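MccB protein (Escherichia coli, PDB 3H5N) binds ATP and zinc and, as a bacterial relative of ubiquitin-activating E1 enzymes, initiates biosynthesis of the peptide antibiotic microcin C7, a process involving N-P bond formation. Local coordinates at residues A[121-126]-A[145-150]. Sequence-based numbering, arbitrary orientation.
With ATP (adenosine-5'-triphosphate), chain G.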
loop_
_atom_site.group_PDB
_atom_site.type_symbol
_atom_site.label_atom_id
_atom_site.label_comp_id
_atom_site.label_asym_id
_atom_site.label_seq_id
_atom_site.Cartn_x
_atom_site.Cartn_y
_atom_site.Cartn_z
ATOM N N VAL A 121 -23.024 24.599 -8.874
ATOM C CA VAL A 121 -23.687 23.396 -8.378
ATOM C C VAL A 121 -23.655 23.339 -6.867
ATOM O O VAL A 121 -22.587 23.433 -6.242
ATOM C CB VAL A 121 -23.086 22.098 -8.970
ATOM C CG1 VAL A 121 -23.872 20.877 -8.474
ATOM C CG2 VAL A 121 -23.131 22.147 -10.501
ATOM N N VAL A 122 -24.843 23.207 -6.289
ATOM C CA VAL A 122 -24.976 22.997 -4.850
ATOM C C VAL A 122 -24.895 21.514 -4.551
ATOM O O VAL A 122 -25.569 20.697 -5.205
ATOM C CB VAL A 122 -26.293 23.586 -4.286
ATOM C CG1 VAL A 122 -26.508 23.122 -2.847
ATOM C CG2 VAL A 122 -26.269 25.115 -4.366
ATOM N N ILE A 123 -24.034 21.180 -3.584
ATOM C CA ILE A 123 -23.916 19.826 -3.058
ATOM C C ILE A 123 -24.617 19.826 -1.704
ATOM O O ILE A 123 -24.059 20.297 -0.704
ATOM C CB ILE A 123 -22.415 19.393 -2.940
ATOM C CG1 ILE A 123 -21.658 19.641 -4.266
ATOM C CG2 ILE A 123 -22.268 17.947 -2.475
ATOM C CD1 ILE A 123 -22.111 18.777 -5.469
ATOM N N LEU A 124 -25.859 19.345 -1.680
ATOM C CA LEU A 124 -26.640 19.296 -0.443
ATOM C C LEU A 124 -26.474 17.922 0.202
ATOM O O LEU A 124 -27.166 16.969 -0.161
ATOM C CB LEU A 124 -28.118 19.607 -0.711
ATOM C CG LEU A 124 -29.037 19.795 0.498
ATOM C CD1 LEU A 124 -28.492 20.887 1.447
ATOM C CD2 LEU A 124 -30.415 20.135 0.009
ATOM N N GLY A 125 -25.547 17.834 1.150
ATOM C CA GLY A 125 -25.128 16.542 1.705
ATOM C C GLY A 125 -23.716 16.226 1.255
ATOM O O GLY A 125 -23.461 16.075 0.057
ATOM N N CYS A 126 -22.807 16.148 2.227
ATOM C CA CYS A 126 -21.392 15.973 1.975
ATOM C C CYS A 126 -20.886 14.671 2.585
ATOM O O CYS A 126 -19.758 14.605 3.089
ATOM C CB CYS A 126 -20.605 17.187 2.515
ATOM S SG CYS A 126 -20.860 18.681 1.529
ATOM N N ILE A 145 -18.673 25.374 -6.901
ATOM C CA ILE A 145 -19.314 24.330 -6.112
ATOM C C ILE A 145 -19.540 24.832 -4.700
ATOM O O ILE A 145 -18.610 25.315 -4.045
ATOM C CB ILE A 145 -18.497 23.018 -6.109
ATOM C CG1 ILE A 145 -18.274 22.518 -7.538
ATOM C CG2 ILE A 145 -19.212 21.934 -5.279
ATOM C CD1 ILE A 145 -17.260 21.367 -7.639
ATOM N N ILE A 146 -20.790 24.715 -4.260
ATOM C CA ILE A 146 -21.235 25.118 -2.935
ATOM C C ILE A 146 -21.563 23.899 -2.068
ATOM O O ILE A 146 -22.489 23.130 -2.368
ATOM C CB ILE A 146 -22.446 26.060 -3.045
ATOM C CG1 ILE A 146 -22.076 27.259 -3.938
ATOM C CG2 ILE A 146 -22.972 26.443 -1.659
ATOM C CD1 ILE A 146 -23.184 28.192 -4.210
ATOM N N LEU A 147 -20.794 23.733 -0.994
ATOM C CA LEU A 147 -20.905 22.566 -0.119
ATOM C C LEU A 147 -21.785 22.845 1.088
ATOM O O LEU A 147 -21.517 23.767 1.855
ATOM C CB LEU A 147 -19.515 22.127 0.348
ATOM C CG LEU A 147 -18.539 21.888 -0.805
ATOM C CD1 LEU A 147 -17.111 21.830 -0.274
ATOM C CD2 LEU A 147 -18.915 20.616 -1.567
ATOM N N ILE A 148 -22.838 22.048 1.259
ATOM C CA ILE A 148 -23.724 22.231 2.402
ATOM C C ILE A 148 -23.818 20.973 3.267
ATOM O O ILE A 148 -24.204 19.903 2.805
ATOM C CB ILE A 148 -25.117 22.763 1.976
ATOM C CG1 ILE A 148 -24.965 24.107 1.262
ATOM C CG2 ILE A 148 -26.034 22.929 3.189
ATOM C CD1 ILE A 148 -26.124 24.478 0.353
ATOM N N ASP A 149 -23.444 21.134 4.529
ATOM C CA ASP A 149 -23.533 20.096 5.539
ATOM C C ASP A 149 -23.292 20.799 6.878
ATOM O O ASP A 149 -22.796 21.930 6.905
ATOM C CB ASP A 149 -22.453 19.024 5.307
ATOM C CG ASP A 149 -22.881 17.647 5.792
ATOM O OD1 ASP A 149 -23.067 17.450 7.014
ATOM O OD2 ASP A 149 -23.041 16.744 4.949
ATOM N N ASN A 150 -23.631 20.131 7.979
ATOM C CA ASN A 150 -23.295 20.645 9.307
ATOM C C ASN A 150 -22.620 19.581 10.184
ATOM O O ASN A 150 -22.462 19.774 11.394
ATOM C CB ASN A 150 -24.544 21.224 9.998
ATOM C CG ASN A 150 -24.233 22.439 10.883
ATOM O OD1 ASN A 150 -23.308 23.213 10.615
ATOM N ND2 ASN A 150 -25.020 22.610 11.939
HETATM P PG ATP G . -23.003 7.212 7.887
HETATM O O1G ATP G . -22.267 7.437 9.185
HETATM O O2G ATP G . -22.639 5.925 7.185
HETATM O O3G ATP G . -24.494 7.460 7.920
HETATM P PB ATP G . -22.642 9.918 7.129
HETATM O O1B ATP G . -21.348 10.571 7.552
HETATM O O2B ATP G . -23.902 10.185 7.929
HETATM O O3B ATP G . -22.384 8.346 6.914
HETATM P PA ATP G . -24.003 9.849 4.630
HETATM O O1A ATP G . -23.234 8.947 3.681
HETATM O O2A ATP G . -25.229 9.351 5.349
HETATM O O3A ATP G . -22.905 10.444 5.640
HETATM O "O5'" ATP G . -24.422 11.184 3.824
HETATM C "C5'" ATP G . -25.429 12.076 4.305
HETATM C "C4'" ATP G . -24.771 13.417 4.567
HETATM O "O4'" ATP G . -25.770 14.432 4.465
HETATM C "C3'" ATP G . -24.146 13.523 5.959
HETATM O "O3'" ATP G . -22.869 14.188 5.847
HETATM C "C2'" ATP G . -25.127 14.374 6.755
HETATM O "O2'" ATP G . -24.485 15.218 7.717
HETATM C "C1'" ATP G . -25.799 15.203 5.673
HETATM N N9 ATP G . -27.206 15.501 6.011
HETATM C C8 ATP G . -28.168 14.603 6.303
HETATM N N7 ATP G . -29.344 15.231 6.543
HETATM C C5 ATP G . -29.122 16.553 6.408
HETATM C C6 ATP G . -29.932 17.785 6.528
HETATM N N6 ATP G . -31.233 17.691 6.859
HETATM N N1 ATP G . -29.329 18.975 6.303
HETATM C C2 ATP G . -28.017 19.068 5.972
HETATM N N3 ATP G . -27.215 17.990 5.849
HETATM C C4 ATP G . -27.708 16.732 6.053
#
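The flat carboxylate of Asp149 meets Cys126 across the contact. Gly125 CA and Cys126 CB lie on opposite sides of the carboxylate plane, with Cys126 CB 3.5 Å from Asp149 OD2. OD2 accepts a hydrogen bond from Cys126 N at 2.8 Å on its anti lone pair, away from OD1. The same OD2 accepts a hydrogen bond from ribose O3' of ATP, and OD1 accepts one from O2', each at 2.7 Å. The carboxylate thus holds both ribose hydroxyls. A chi1 of -150° swings CG away from the residue's own N and carries the carboxylate across to the turn after strand 120-124. A further bond from Asp151 N to OD1 helps fix the carboxylate's rotation. Gly125 CA lies 3.5 Å from ribose O4', and its positive phi (110°) suits a residue without a side chain.

Behind this site the strands run parallel in direct register, Val121 beside Ile145 through Leu124 beside Ile148. Four backbone hydrogen bonds join them, ending with Gly125 N to Ile148 O. On one face Ile148 spans Val122 and Leu124 with its two branches. Its CD1 meets Val122 CG1 tightly at 3.5 Å, and its CG2 meets Leu124 CD1 at 3.6 Å. On the other face Ile123 CG1 touches Ile145 CG2 at 3.5 Å, while Leu147 CD2 lies alongside Ile123. Cys126 SG packs on Leu147 CB.

The arrangement is the Rossmann-type beta-alpha-beta unit of the ThiF/E1 fold, with helix 128-140 as the crossover. Strand 211-214 flanks 120-124, and strand 189-194 flanks 144-149. Helix 173-184 covers Cys126 and Leu147 through Ile177.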